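Long-range contacts in beta-lactamase (Chitinophaga pinensis, PDB 6N36), which probably hydrolyses the amide bond of beta-lactam antibiotics with a pair of zinc ions, as a metallo-beta-lactamase: residues T34-M39 with A224-Q229; A18-F23 with E231-H236; A213-K218 with S248-Y253; M104-D109 with G163-L168; D120-G125 with S187-T192. All coordinates share one frame; numbering follows the deposited sequence.

Interaction 1 of 5, residues T34-M39 with A224-Q229; sequences TYDLGM and APHAGQ. With ZN (zinc ion), chain B.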
# COMPACT_ATOMS: atom_id res chain seq x y z
N THR A 34 -6.99 -9.26 -1.92
CA THR A 34 -7.94 -9.81 -2.91
C THR A 34 -7.19 -10.15 -4.20
O THR A 34 -5.95 -10.10 -4.27
CB THR A 34 -9.08 -8.82 -3.11
OG1 THR A 34 -8.53 -7.61 -3.62
CG2 THR A 34 -9.87 -8.59 -1.86
N TYR A 35 -7.94 -10.55 -5.24
CA TYR A 35 -7.27 -10.86 -6.53
C TYR A 35 -6.40 -9.66 -6.94
O TYR A 35 -5.32 -9.91 -7.45
CB TYR A 35 -8.31 -11.26 -7.59
CG TYR A 35 -7.70 -11.79 -8.86
CD1 TYR A 35 -7.37 -13.13 -8.98
CD2 TYR A 35 -7.47 -10.96 -9.94
CE1 TYR A 35 -6.78 -13.63 -10.14
CE2 TYR A 35 -6.86 -11.43 -11.09
CZ TYR A 35 -6.52 -12.77 -11.18
OH TYR A 35 -5.92 -13.26 -12.31
N ASP A 36 -6.89 -8.42 -6.83
CA ASP A 36 -6.16 -7.25 -7.33
C ASP A 36 -5.54 -6.47 -6.17
O ASP A 36 -4.47 -5.84 -6.38
CB ASP A 36 -7.02 -6.33 -8.19
CG ASP A 36 -6.15 -5.28 -8.86
OD1 ASP A 36 -5.20 -5.69 -9.58
OD2 ASP A 36 -6.40 -4.09 -8.63
N LEU A 37 -6.22 -6.34 -5.04
CA LEU A 37 -5.75 -5.35 -4.01
C LEU A 37 -4.84 -6.02 -3.00
O LEU A 37 -5.25 -6.93 -2.24
CB LEU A 37 -6.95 -4.71 -3.32
CG LEU A 37 -7.85 -3.87 -4.18
CD1 LEU A 37 -8.96 -3.28 -3.35
CD2 LEU A 37 -7.06 -2.78 -4.90
N GLY A 38 -3.64 -5.48 -2.92
CA GLY A 38 -2.57 -5.99 -2.06
C GLY A 38 -2.79 -5.51 -0.63
O GLY A 38 -2.91 -4.31 -0.38
N MET A 39 -2.83 -6.45 0.30
CA MET A 39 -3.00 -6.24 1.75
C MET A 39 -2.00 -7.19 2.36
O MET A 39 -1.97 -8.35 1.96
CB MET A 39 -4.39 -6.57 2.27
CG MET A 39 -5.44 -5.79 1.55
SD MET A 39 -7.11 -6.31 1.93
CE MET A 39 -7.83 -6.08 0.29
N ALA A 224 3.43 -4.65 -4.63
CA ALA A 224 2.78 -3.34 -4.79
C ALA A 224 1.29 -3.48 -4.49
O ALA A 224 0.80 -4.58 -4.29
CB ALA A 224 3.01 -2.85 -6.21
N PRO A 225 0.57 -2.35 -4.42
CA PRO A 225 -0.81 -2.37 -3.98
C PRO A 225 -1.79 -2.97 -4.99
O PRO A 225 -2.87 -3.28 -4.56
CB PRO A 225 -1.14 -0.89 -3.75
CG PRO A 225 0.18 -0.25 -3.44
CD PRO A 225 1.13 -0.97 -4.37
N HIS A 226 -1.43 -3.03 -6.27
CA HIS A 226 -2.29 -3.62 -7.31
C HIS A 226 -1.52 -4.77 -7.95
O HIS A 226 -0.39 -4.57 -8.38
CB HIS A 226 -2.70 -2.57 -8.34
CG HIS A 226 -3.68 -1.59 -7.82
ND1 HIS A 226 -5.06 -1.86 -7.77
CD2 HIS A 226 -3.50 -0.38 -7.27
CE1 HIS A 226 -5.67 -0.81 -7.26
NE2 HIS A 226 -4.76 0.11 -6.93
N ALA A 227 -2.20 -5.90 -8.14
CA ALA A 227 -1.56 -7.12 -8.68
C ALA A 227 -0.89 -6.83 -10.03
O ALA A 227 0.16 -7.42 -10.29
CB ALA A 227 -2.65 -8.16 -8.86
N GLY A 228 -1.53 -6.06 -10.89
CA GLY A 228 -1.02 -5.84 -12.27
C GLY A 228 0.29 -5.06 -12.26
O GLY A 228 1.08 -5.19 -13.23
N GLN A 229 0.53 -4.25 -11.22
CA GLN A 229 1.74 -3.40 -11.16
C GLN A 229 2.98 -4.27 -11.03
O GLN A 229 4.04 -3.82 -11.47
CB GLN A 229 1.61 -2.41 -10.01
CG GLN A 229 0.60 -1.35 -10.39
CD GLN A 229 0.32 -0.37 -9.30
OE1 GLN A 229 0.41 -0.69 -8.11
NE2 GLN A 229 -0.11 0.81 -9.77
ZN ZN B . -5.25 1.86 -5.93
O HOH W 1 -3.91 -4.33 -11.36
O HOH W 2 -3.91 3.18 -6.65
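Asp36 meets His226 through one carboxylate oxygen: ND1 of the imidazole donates to Asp36 OD2 over 2.7 Å in a nearly straight bond (175°). The acceptor lies in the ring plane of His226, whereas the ring nitrogen approaches the syn side of OD2 from somewhat outside the carboxylate plane, the two flat groups being turned 39° against each other. Asp36 extends its carboxylate this far because CG stands anti to the backbone N (chi1 -170°). Its other oxygen, OD1, takes a weak bond from Ala227 N and a proton from a water that in turn accepts from Gly228 N, so both ends of the carboxylate are held and its rotation is restricted. Leu37 runs alongside the imidazole in the same direction, with CD2 3.4 Å from His226 CE1. Behind these side chains the backbones form a single bridge: Ala227 N donates to Asp36 O (2.9 Å) and Gly38 N to Pro225 O (2.9 Å). On the far side of the ring, His226 NE2 binds zinc at 2.1 Å, next to a water ligand. Asp36 is thus a second-shell carboxylate of this protein that orients the imidazole and probably makes it a stronger donor to the metal. The Asp-His-His site (Asp87, His88, His226) beside a three-histidine site is the ligand pattern of subclass B3 dinuclear metallo-beta-lactamases.

Interaction 2 of 5, residues A18-F23 with E231-H236; sequences ADYQPF and ELHKKH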
# COMPACT_ATOMS: atom_id res chain seq x y z
N ALA A 18 -12.74 -9.59 -5.50
CA ALA A 18 -12.63 -11.04 -5.81
C ALA A 18 -11.75 -11.73 -4.76
O ALA A 18 -10.65 -11.25 -4.47
CB ALA A 18 -12.08 -11.29 -7.19
N ASP A 19 -12.18 -12.86 -4.26
CA ASP A 19 -11.41 -13.58 -3.22
C ASP A 19 -10.14 -14.13 -3.85
O ASP A 19 -10.04 -14.34 -5.07
CB ASP A 19 -12.27 -14.66 -2.56
CG ASP A 19 -11.80 -15.10 -1.19
OD1 ASP A 19 -10.79 -14.55 -0.66
OD2 ASP A 19 -12.42 -16.02 -0.68
N TYR A 20 -9.13 -14.28 -3.00
CA TYR A 20 -7.85 -14.89 -3.37
C TYR A 20 -7.33 -15.65 -2.14
O TYR A 20 -7.40 -15.06 -1.04
CB TYR A 20 -6.90 -13.80 -3.88
CG TYR A 20 -5.69 -14.38 -4.54
CD1 TYR A 20 -5.75 -14.85 -5.84
CD2 TYR A 20 -4.49 -14.52 -3.87
CE1 TYR A 20 -4.65 -15.42 -6.45
CE2 TYR A 20 -3.37 -15.08 -4.46
CZ TYR A 20 -3.45 -15.53 -5.77
OH TYR A 20 -2.42 -16.14 -6.41
N GLN A 21 -6.74 -16.81 -2.36
CA GLN A 21 -6.19 -17.70 -1.30
C GLN A 21 -5.03 -16.96 -0.63
O GLN A 21 -4.05 -16.67 -1.29
CB GLN A 21 -5.72 -19.01 -1.94
CG GLN A 21 -5.24 -20.06 -0.95
CD GLN A 21 -4.95 -21.44 -1.53
OE1 GLN A 21 -4.11 -22.17 -1.02
NE2 GLN A 21 -5.62 -21.82 -2.61
N PRO A 22 -5.07 -16.68 0.68
CA PRO A 22 -3.92 -16.03 1.29
C PRO A 22 -2.73 -16.98 1.32
O PRO A 22 -2.84 -18.21 1.30
CB PRO A 22 -4.40 -15.70 2.71
CG PRO A 22 -5.46 -16.73 2.97
CD PRO A 22 -6.14 -16.95 1.64
N PHE A 23 -1.54 -16.39 1.42
CA PHE A 23 -0.32 -17.18 1.37
C PHE A 23 0.85 -16.46 2.01
O PHE A 23 0.86 -15.23 2.07
CB PHE A 23 -0.01 -17.56 -0.08
CG PHE A 23 0.40 -16.44 -1.01
CD1 PHE A 23 -0.53 -15.61 -1.62
CD2 PHE A 23 1.74 -16.15 -1.20
CE1 PHE A 23 -0.12 -14.59 -2.47
CE2 PHE A 23 2.15 -15.15 -2.08
CZ PHE A 23 1.22 -14.33 -2.67
N GLU A 231 2.75 -7.89 -11.52
CA GLU A 231 2.43 -9.17 -12.22
C GLU A 231 2.29 -10.30 -11.20
O GLU A 231 2.81 -11.40 -11.42
CB GLU A 231 3.49 -9.38 -13.30
CG GLU A 231 3.35 -8.36 -14.41
CD GLU A 231 2.30 -8.67 -15.47
OE1 GLU A 231 1.23 -9.29 -15.17
OE2 GLU A 231 2.58 -8.32 -16.64
N LEU A 232 1.58 -10.07 -10.08
CA LEU A 232 1.34 -11.11 -9.07
C LEU A 232 0.96 -12.44 -9.73
O LEU A 232 1.52 -13.42 -9.30
CB LEU A 232 0.22 -10.68 -8.12
CG LEU A 232 -0.26 -11.72 -7.11
CD1 LEU A 232 0.85 -12.20 -6.21
CD2 LEU A 232 -1.43 -11.13 -6.31
N HIS A 233 0.00 -12.43 -10.65
CA HIS A 233 -0.66 -13.67 -11.11
C HIS A 233 0.20 -14.33 -12.18
O HIS A 233 -0.10 -15.51 -12.45
CB HIS A 233 -2.05 -13.37 -11.61
CG HIS A 233 -2.86 -12.85 -10.48
ND1 HIS A 233 -3.12 -13.62 -9.38
CD2 HIS A 233 -3.42 -11.65 -10.28
CE1 HIS A 233 -3.82 -12.90 -8.51
NE2 HIS A 233 -4.01 -11.68 -9.04
N LYS A 234 1.28 -13.68 -12.61
CA LYS A 234 2.31 -14.39 -13.43
C LYS A 234 3.39 -14.98 -12.53
O LYS A 234 4.04 -15.96 -12.98
CB LYS A 234 2.87 -13.46 -14.51
CG LYS A 234 1.87 -13.15 -15.61
CD LYS A 234 2.39 -12.13 -16.62
CE LYS A 234 1.53 -12.07 -17.87
NZ LYS A 234 0.39 -11.14 -17.73
N LYS A 235 3.58 -14.46 -11.31
CA LYS A 235 4.65 -14.90 -10.38
C LYS A 235 4.16 -15.99 -9.43
O LYS A 235 4.99 -16.71 -8.85
CB LYS A 235 5.12 -13.69 -9.58
CG LYS A 235 5.93 -12.72 -10.42
CD LYS A 235 6.18 -11.37 -9.75
CE LYS A 235 7.08 -10.50 -10.61
NZ LYS A 235 7.23 -9.13 -10.07
N HIS A 236 2.85 -16.07 -9.21
CA HIS A 236 2.27 -16.88 -8.12
C HIS A 236 0.91 -17.41 -8.55
O HIS A 236 0.14 -16.68 -9.12
CB HIS A 236 2.14 -16.05 -6.84
CG HIS A 236 1.56 -16.84 -5.74
ND1 HIS A 236 0.22 -16.80 -5.44
CD2 HIS A 236 2.11 -17.75 -4.89
CE1 HIS A 236 -0.03 -17.60 -4.43
NE2 HIS A 236 1.12 -18.22 -4.06
O HOH W 3 -2.54 -16.18 -9.03
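Phe23 lies flat on His236 in a face-to-face stack, part of an aromatic cluster through which the first strand of the metallo-beta-lactamase fold, 23-26, and the loop before it pack on the short helix 232-235. The ring centroids are 3.7 Å apart and the planes only 14° from parallel, with His236 CE1 over the centre of the phenyl ring. The two side chains arrive from opposite directions: CG of His236 is fully extended from its backbone N, whereas CG of Phe23 sits between its own N and carbonyl carbon (chi1 68°), which turns the phenyl face to the imidazole. Leu232 adds an apolar touch where its CD1 comes 4.1 Å from Phe23 CZ.

Tyr20 reaches the same imidazole at its edge. Its first torsion is also extended, and the phenol comes in at a slant to place OH 2.9 Å from His236 ND1, a hydrogen bond in which either atom could be the donor. The side chains of Tyr20 and His233 run antiparallel past one another, the imidazole edge turned to the phenol face in an offset edge-to-face pair with planes at 67°. CE1 of His233 makes the closest approach, 3.4 Å from Tyr20 CE1. His233 NE2 is hydrogen-bonded to Tyr35 O, and the Tyr35 ring stacks on this imidazole, so its orientation is set from more than one direction. A single water joins the polar ends: it lies 2.6 Å from both Tyr20 OH and His233 ND1, the second nitrogen of that ring, and donates to His236 O.

Interaction 3 of 5, residues A213-K218 with S248-Y253; sequences AMKALK and SDRAGY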
# COMPACT_ATOMS: atom_id res chain seq x y z
N ALA A 213 13.77 8.67 -6.81
CA ALA A 213 13.96 8.11 -5.46
C ALA A 213 13.69 6.60 -5.49
O ALA A 213 14.47 5.81 -4.95
CB ALA A 213 13.09 8.81 -4.48
N MET A 214 12.61 6.17 -6.15
CA MET A 214 12.26 4.75 -6.20
C MET A 214 13.29 3.98 -7.05
O MET A 214 13.56 2.84 -6.70
CB MET A 214 10.82 4.60 -6.72
CG MET A 214 9.85 5.16 -5.71
SD MET A 214 8.13 4.78 -6.17
CE MET A 214 8.10 3.04 -5.71
N LYS A 215 13.85 4.59 -8.08
CA LYS A 215 14.86 3.87 -8.90
C LYS A 215 16.08 3.56 -8.02
O LYS A 215 16.79 2.53 -8.24
CB LYS A 215 15.27 4.74 -10.08
CG LYS A 215 15.86 3.92 -11.22
CD LYS A 215 14.73 3.16 -11.91
CE LYS A 215 14.81 3.21 -13.42
NZ LYS A 215 15.73 2.17 -13.92
N ALA A 216 16.37 4.44 -7.07
CA ALA A 216 17.59 4.35 -6.25
C ALA A 216 17.50 3.31 -5.12
O ALA A 216 18.53 3.00 -4.52
CB ALA A 216 17.95 5.72 -5.71
N LEU A 217 16.32 2.76 -4.85
CA LEU A 217 16.14 1.81 -3.74
C LEU A 217 16.79 0.48 -4.08
O LEU A 217 16.86 0.11 -5.24
CB LEU A 217 14.65 1.63 -3.50
CG LEU A 217 13.94 2.86 -2.96
CD1 LEU A 217 12.47 2.51 -2.79
CD2 LEU A 217 14.56 3.32 -1.66
N LYS A 218 17.28 -0.20 -3.05
CA LYS A 218 17.92 -1.53 -3.13
C LYS A 218 17.13 -2.51 -2.27
O LYS A 218 16.87 -2.15 -1.09
CB LYS A 218 19.33 -1.43 -2.55
CG LYS A 218 20.37 -0.81 -3.48
CD LYS A 218 21.72 -0.73 -2.84
CE LYS A 218 22.05 -1.96 -2.02
NZ LYS A 218 23.51 -2.13 -1.86
N SER A 248 11.45 -11.97 -6.64
CA SER A 248 12.73 -11.37 -7.07
C SER A 248 12.55 -10.96 -8.53
O SER A 248 12.36 -11.87 -9.40
CB SER A 248 13.87 -12.34 -6.89
OG SER A 248 15.10 -11.76 -7.36
N ASP A 249 12.54 -9.66 -8.82
CA ASP A 249 12.20 -9.18 -10.18
C ASP A 249 12.65 -7.74 -10.33
O ASP A 249 11.78 -6.85 -10.53
CB ASP A 249 10.70 -9.32 -10.47
CG ASP A 249 10.29 -8.78 -11.82
OD1 ASP A 249 11.13 -8.83 -12.73
OD2 ASP A 249 9.13 -8.29 -11.94
N ARG A 250 13.96 -7.50 -10.28
CA ARG A 250 14.47 -6.13 -10.46
C ARG A 250 14.09 -5.60 -11.85
O ARG A 250 13.75 -4.43 -11.97
CB ARG A 250 15.98 -6.05 -10.25
CG ARG A 250 16.51 -4.64 -10.33
CD ARG A 250 16.09 -3.75 -9.20
NE ARG A 250 16.15 -2.36 -9.60
CZ ARG A 250 16.25 -1.34 -8.76
NH1 ARG A 250 16.43 -1.56 -7.47
NH2 ARG A 250 16.24 -0.11 -9.24
N ALA A 251 14.21 -6.41 -12.89
CA ALA A 251 13.89 -5.98 -14.26
C ALA A 251 12.47 -5.43 -14.33
O ALA A 251 12.27 -4.39 -14.96
CB ALA A 251 14.09 -7.14 -15.20
N GLY A 252 11.49 -6.10 -13.72
CA GLY A 252 10.08 -5.69 -13.81
C GLY A 252 9.86 -4.39 -13.05
O GLY A 252 9.08 -3.56 -13.51
N TYR A 253 10.59 -4.20 -11.96
CA TYR A 253 10.51 -2.95 -11.17
C TYR A 253 11.06 -1.79 -11.99
O TYR A 253 10.42 -0.75 -12.16
CB TYR A 253 11.33 -3.13 -9.90
CG TYR A 253 11.38 -1.94 -8.99
CD1 TYR A 253 10.29 -1.64 -8.19
CD2 TYR A 253 12.49 -1.14 -8.91
CE1 TYR A 253 10.32 -0.58 -7.31
CE2 TYR A 253 12.55 -0.07 -8.03
CZ TYR A 253 11.46 0.18 -7.19
OH TYR A 253 11.47 1.20 -6.30
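Tyr253 and Arg250 reach from the start of helix 250-268 to carbonyls of the last turn of helix 203-215 and the residues that follow. Asp249 occupies the N-cap of the later helix, its OD1 accepting from Gly252 N at 2.9 Å, while OD2 forms a salt bridge with Lys235. One residue on, Arg250 sends out a chain that bends at its second torsion (chi2 69°) and so brings the guanidinium across to the other segment. Its two terminal nitrogens divide the work: NH1 donates to Leu217 O at 2.8 Å and NH2 to Lys215 O at 2.9 Å, both acceptors lying in the guanidinium plane. A cation near this end of the helix is probably favoured by its dipole. Asp254 forms salt bridges with Arg250 NE and Lys215 NZ and probably offsets the two positive charges. Tyr253 lies against one face of the guanidinium, with CD2 3.7 Å above its plane and over its centre. The phenol, nearly perpendicular to the Met214 side chain, gives its proton to Met214 O, 2.7 Å from OH and out of the carbonyl plane. Met214 CB and Leu217 CD1 pack round the same hydroxyl. The contact thus ties helix 203-215 to the beginning of helix 250-268, beside strands 165-172 and 177-182, where Met214 touches Ser166, Leu217 meets Leu168, and both Leu217 and Tyr253 rest on Leu181.

Interaction 4 of 5, residues M104-D109 with G163-L168; sequences MVNEKD and GANSFL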
# COMPACT_ATOMS: atom_id res chain seq x y z
N MET A 104 -0.88 4.54 11.86
CA MET A 104 0.36 5.33 11.64
C MET A 104 0.36 5.74 10.15
O MET A 104 0.17 4.87 9.26
CB MET A 104 1.60 4.55 12.04
CG MET A 104 1.49 4.00 13.43
SD MET A 104 3.09 3.39 13.98
CE MET A 104 2.71 2.88 15.66
N VAL A 105 0.42 7.05 9.89
CA VAL A 105 0.20 7.62 8.54
C VAL A 105 1.22 8.72 8.27
O VAL A 105 1.54 9.51 9.19
CB VAL A 105 -1.24 8.10 8.31
CG1 VAL A 105 -1.61 9.26 9.21
CG2 VAL A 105 -1.49 8.42 6.84
N ASN A 106 1.76 8.70 7.08
CA ASN A 106 2.53 9.81 6.49
C ASN A 106 1.84 11.13 6.84
O ASN A 106 0.68 11.30 6.58
CB ASN A 106 2.66 9.61 4.99
CG ASN A 106 3.66 10.51 4.29
OD1 ASN A 106 3.92 11.62 4.76
ND2 ASN A 106 4.09 10.11 3.13
N GLU A 107 2.57 12.05 7.45
CA GLU A 107 2.05 13.39 7.81
C GLU A 107 1.35 14.01 6.60
O GLU A 107 0.36 14.69 6.81
CB GLU A 107 3.18 14.31 8.28
CG GLU A 107 4.44 14.23 7.42
CD GLU A 107 5.39 15.41 7.44
OE1 GLU A 107 6.18 15.54 6.47
OE2 GLU A 107 5.37 16.17 8.43
N LYS A 108 1.86 13.75 5.39
CA LYS A 108 1.36 14.42 4.17
C LYS A 108 -0.01 13.85 3.74
O LYS A 108 -0.65 14.50 2.93
CB LYS A 108 2.41 14.31 3.06
CG LYS A 108 3.73 15.02 3.36
CD LYS A 108 4.80 14.76 2.32
CE LYS A 108 4.55 15.47 1.00
NZ LYS A 108 4.89 16.93 1.08
N ASP A 109 -0.40 12.65 4.25
CA ASP A 109 -1.75 12.09 3.94
C ASP A 109 -2.66 12.13 5.17
O ASP A 109 -3.82 11.69 5.09
CB ASP A 109 -1.71 10.65 3.38
CG ASP A 109 -1.78 10.52 1.85
OD1 ASP A 109 -1.90 11.58 1.15
OD2 ASP A 109 -1.72 9.35 1.37
N GLY A 163 0.81 12.09 0.31
CA GLY A 163 1.43 11.23 1.35
C GLY A 163 1.68 9.81 0.89
O GLY A 163 1.97 8.92 1.76
N ALA A 164 1.65 9.52 -0.39
CA ALA A 164 1.98 8.18 -0.90
C ALA A 164 3.38 7.77 -0.45
O ALA A 164 4.34 8.64 -0.33
CB ALA A 164 1.83 8.06 -2.39
N ASN A 165 3.51 6.51 -0.06
CA ASN A 165 4.77 6.04 0.54
C ASN A 165 4.93 4.54 0.32
O ASN A 165 3.94 3.79 0.06
CB ASN A 165 4.85 6.44 2.00
CG ASN A 165 3.69 6.08 2.88
OD1 ASN A 165 3.55 6.66 3.92
ND2 ASN A 165 2.95 5.01 2.61
N SER A 166 6.18 4.11 0.39
CA SER A 166 6.56 2.68 0.30
C SER A 166 7.11 2.27 1.67
O SER A 166 7.51 3.16 2.48
CB SER A 166 7.60 2.46 -0.78
OG SER A 166 7.10 2.90 -2.04
N PHE A 167 7.25 0.96 1.88
CA PHE A 167 7.77 0.39 3.12
C PHE A 167 8.86 -0.62 2.77
O PHE A 167 8.69 -1.45 1.86
CB PHE A 167 6.66 -0.27 3.95
CG PHE A 167 5.57 0.70 4.33
CD1 PHE A 167 5.76 1.61 5.35
CD2 PHE A 167 4.35 0.70 3.65
CE1 PHE A 167 4.78 2.52 5.69
CE2 PHE A 167 3.36 1.61 3.99
CZ PHE A 167 3.56 2.51 5.02
N LEU A 168 9.98 -0.51 3.48
CA LEU A 168 11.13 -1.43 3.34
C LEU A 168 11.32 -2.12 4.68
O LEU A 168 11.33 -1.45 5.75
CB LEU A 168 12.40 -0.62 3.03
CG LEU A 168 12.64 -0.16 1.60
CD1 LEU A 168 13.70 0.96 1.64
CD2 LEU A 168 13.21 -1.29 0.73
O HOH W 4 1.11 6.63 5.14
O HOH W 5 4.74 11.21 0.49
O HOH W 6 -0.17 7.41 2.82
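Asn106, which faces Gly163 across the contact, has its OD1 gripped by two donors: Lys108 N at 3.0 Å, closing an Asx turn, and Gln156 NE2, which leaves the amide little freedom to flip. ND2 is thereby turned to Gly163 O, to which it gives a weak and strongly bent bond of 2.8 Å. The amide reaches the glycine because CG extends anti to the backbone N (chi1 -168°). One water lies 2.8 Å from Gly163 O and within bonding distance of Asp109 OD2; a second accepts from Asn106 ND2 and donates to Ala164 O. Asp109 approaches Gly163 from the far end of the same turn; its OD1 takes a weak bond from Gly163 N (2.9 Å), while OD2 is bound by Thr161 OG1 and Ala84 N. CB of Lys108 packs against Gly163 CA at 3.7 Å, so the glycine backbone is wrapped by three side chains of the turn. Asn165 OD1 lies 3.3 Å from Asn106 CB and 2.7 Å from a water that accepts from Asn106 N, while its ND2 donates to Thr81 O. The contact joins the two beta sheets of the alpha-beta/beta-alpha sandwich of this family: the turn after strand 102-106 of the seven-stranded sheet meets the start of strand 165-172 in the five-stranded one, with Gln156 at the end of strand 150-156 close by and strand 76-80 alongside strand 102-106.

Interaction 5 of 5, residues D120-G125 with S187-T192; sequences DYVMGG and SILNDT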
# COMPACT_ATOMS: atom_id res chain seq x y z
N ASP A 120 -9.30 15.19 -1.58
CA ASP A 120 -8.46 14.55 -2.61
C ASP A 120 -8.25 15.49 -3.80
O ASP A 120 -9.22 16.09 -4.32
CB ASP A 120 -9.10 13.25 -3.08
CG ASP A 120 -8.14 12.45 -3.94
OD1 ASP A 120 -8.06 12.70 -5.18
OD2 ASP A 120 -7.40 11.64 -3.34
N TYR A 121 -7.02 15.64 -4.27
CA TYR A 121 -6.72 16.67 -5.29
C TYR A 121 -7.33 16.35 -6.64
O TYR A 121 -7.46 17.28 -7.46
CB TYR A 121 -5.22 16.93 -5.41
CG TYR A 121 -4.40 15.89 -6.13
CD1 TYR A 121 -3.87 14.78 -5.50
CD2 TYR A 121 -4.04 16.08 -7.45
CE1 TYR A 121 -3.03 13.89 -6.16
CE2 TYR A 121 -3.21 15.20 -8.13
CZ TYR A 121 -2.69 14.09 -7.48
OH TYR A 121 -1.83 13.25 -8.17
N VAL A 122 -7.76 15.12 -6.88
CA VAL A 122 -8.43 14.72 -8.16
C VAL A 122 -9.90 14.49 -7.84
O VAL A 122 -10.76 15.12 -8.48
CB VAL A 122 -7.78 13.48 -8.80
CG1 VAL A 122 -8.56 12.99 -10.05
CG2 VAL A 122 -6.33 13.67 -9.13
N MET A 123 -10.20 13.69 -6.82
CA MET A 123 -11.54 13.10 -6.62
C MET A 123 -12.30 13.82 -5.52
O MET A 123 -13.42 13.33 -5.20
CB MET A 123 -11.41 11.60 -6.25
CG MET A 123 -10.81 10.78 -7.36
SD MET A 123 -10.55 9.06 -6.90
CE MET A 123 -9.16 9.22 -5.79
N GLY A 124 -11.79 14.93 -4.97
CA GLY A 124 -12.35 15.61 -3.78
C GLY A 124 -13.53 16.56 -4.08
O GLY A 124 -13.95 16.67 -5.27
N GLY A 125 -14.03 17.22 -3.02
CA GLY A 125 -15.06 18.29 -3.08
C GLY A 125 -16.48 17.74 -3.18
O GLY A 125 -17.44 18.56 -3.22
N SER A 187 1.83 5.91 -10.32
CA SER A 187 0.84 6.05 -11.39
C SER A 187 0.22 7.45 -11.38
O SER A 187 0.04 8.04 -10.34
CB SER A 187 -0.19 4.95 -11.35
OG SER A 187 -0.92 5.01 -10.16
N ILE A 188 -0.05 7.98 -12.55
CA ILE A 188 -0.61 9.34 -12.80
C ILE A 188 -2.02 9.17 -13.34
O ILE A 188 -2.16 8.53 -14.41
CB ILE A 188 0.31 10.07 -13.78
CG1 ILE A 188 1.76 10.11 -13.28
CG2 ILE A 188 -0.24 11.49 -13.96
CD1 ILE A 188 2.79 10.53 -14.35
N LEU A 189 -3.01 9.78 -12.69
CA LEU A 189 -4.41 9.69 -13.14
C LEU A 189 -4.58 10.62 -14.34
O LEU A 189 -3.80 11.60 -14.55
CB LEU A 189 -5.38 10.07 -12.02
CG LEU A 189 -5.41 9.09 -10.84
CD1 LEU A 189 -6.48 9.51 -9.84
CD2 LEU A 189 -5.66 7.70 -11.33
N ASN A 190 -5.59 10.32 -15.15
CA ASN A 190 -5.87 11.14 -16.34
C ASN A 190 -6.06 12.62 -16.00
O ASN A 190 -5.63 13.45 -16.79
CB ASN A 190 -7.11 10.57 -17.02
CG ASN A 190 -7.44 11.24 -18.32
OD1 ASN A 190 -6.51 11.56 -19.07
ND2 ASN A 190 -8.73 11.32 -18.69
N ASP A 191 -6.75 12.94 -14.90
CA ASP A 191 -7.17 14.34 -14.65
C ASP A 191 -5.97 15.13 -14.07
O ASP A 191 -6.07 16.36 -13.97
CB ASP A 191 -8.35 14.43 -13.69
CG ASP A 191 -9.67 13.95 -14.29
OD1 ASP A 191 -9.85 14.09 -15.50
OD2 ASP A 191 -10.47 13.38 -13.52
N THR A 192 -4.84 14.52 -13.87
CA THR A 192 -3.69 15.24 -13.20
C THR A 192 -2.89 16.07 -14.19
O THR A 192 -2.38 15.55 -15.19
CB THR A 192 -2.79 14.22 -12.49
OG1 THR A 192 -3.61 13.73 -11.43
CG2 THR A 192 -1.52 14.80 -11.89
O HOH W 7 -2.51 11.35 -10.38
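Val122 carries its CG1 methyl anti to the backbone N (chi1 175°) and CG2 beside it, and this split sends the two branches to different partners. CG1 packs on Leu189 CD1 at 4.1 Å and on Asp191 CB at 3.9 Å, whereas CG2 turns to Thr192 OG1, 3.6 Å away. CG2 also rests on one face of the Tyr121 ring, toward its rim. Tyr121, with CG between its backbone N and carbonyl carbon (chi1 75°), stands roughly square to the Thr192 side chain and brings CE2 within 3.6 Å of Thr192 OG1. One water donates to Tyr121 OH, accepts from Leu189 N at 2.8 Å and lies 2.8 Å from Thr192 OG1. Tyr121 OH is also bonded to Gly159 O. Asp120 OD1 shapes the first loop by accepting from Val122 N and Met123 N, on opposite faces of its carboxylate plane, and a type I turn from Leu189 to Thr192 shapes the second. No direct hydrogen bond crosses between these surface loops, so their polar linkage runs through a single water while the rest is van der Waals packing, with the Leu189 side chain about 6 Å from a zinc ion.

How the interactions relate
Interactions 2, 3 and 4 are buried, interaction 1 is partly buried at the zinc site, and interaction 5 lies at the surface. Interactions 1 and 2 adjoin through a hydrogen bond, and their later segments follow each other as helices 227-230 and 232-235. A salt bridge joins interaction 2 to interaction 3, which in turn packs on strand 165-172 of interaction 4. Chemistry changes with place: a carboxylate-imidazole bond at the metal, aromatic stacking in interaction 2, side-chain donors to backbone carbonyls in interaction 3, amide, carboxylate and water-mediated bonds between the sheets in interaction 4, and mainly apolar touches in interaction 5.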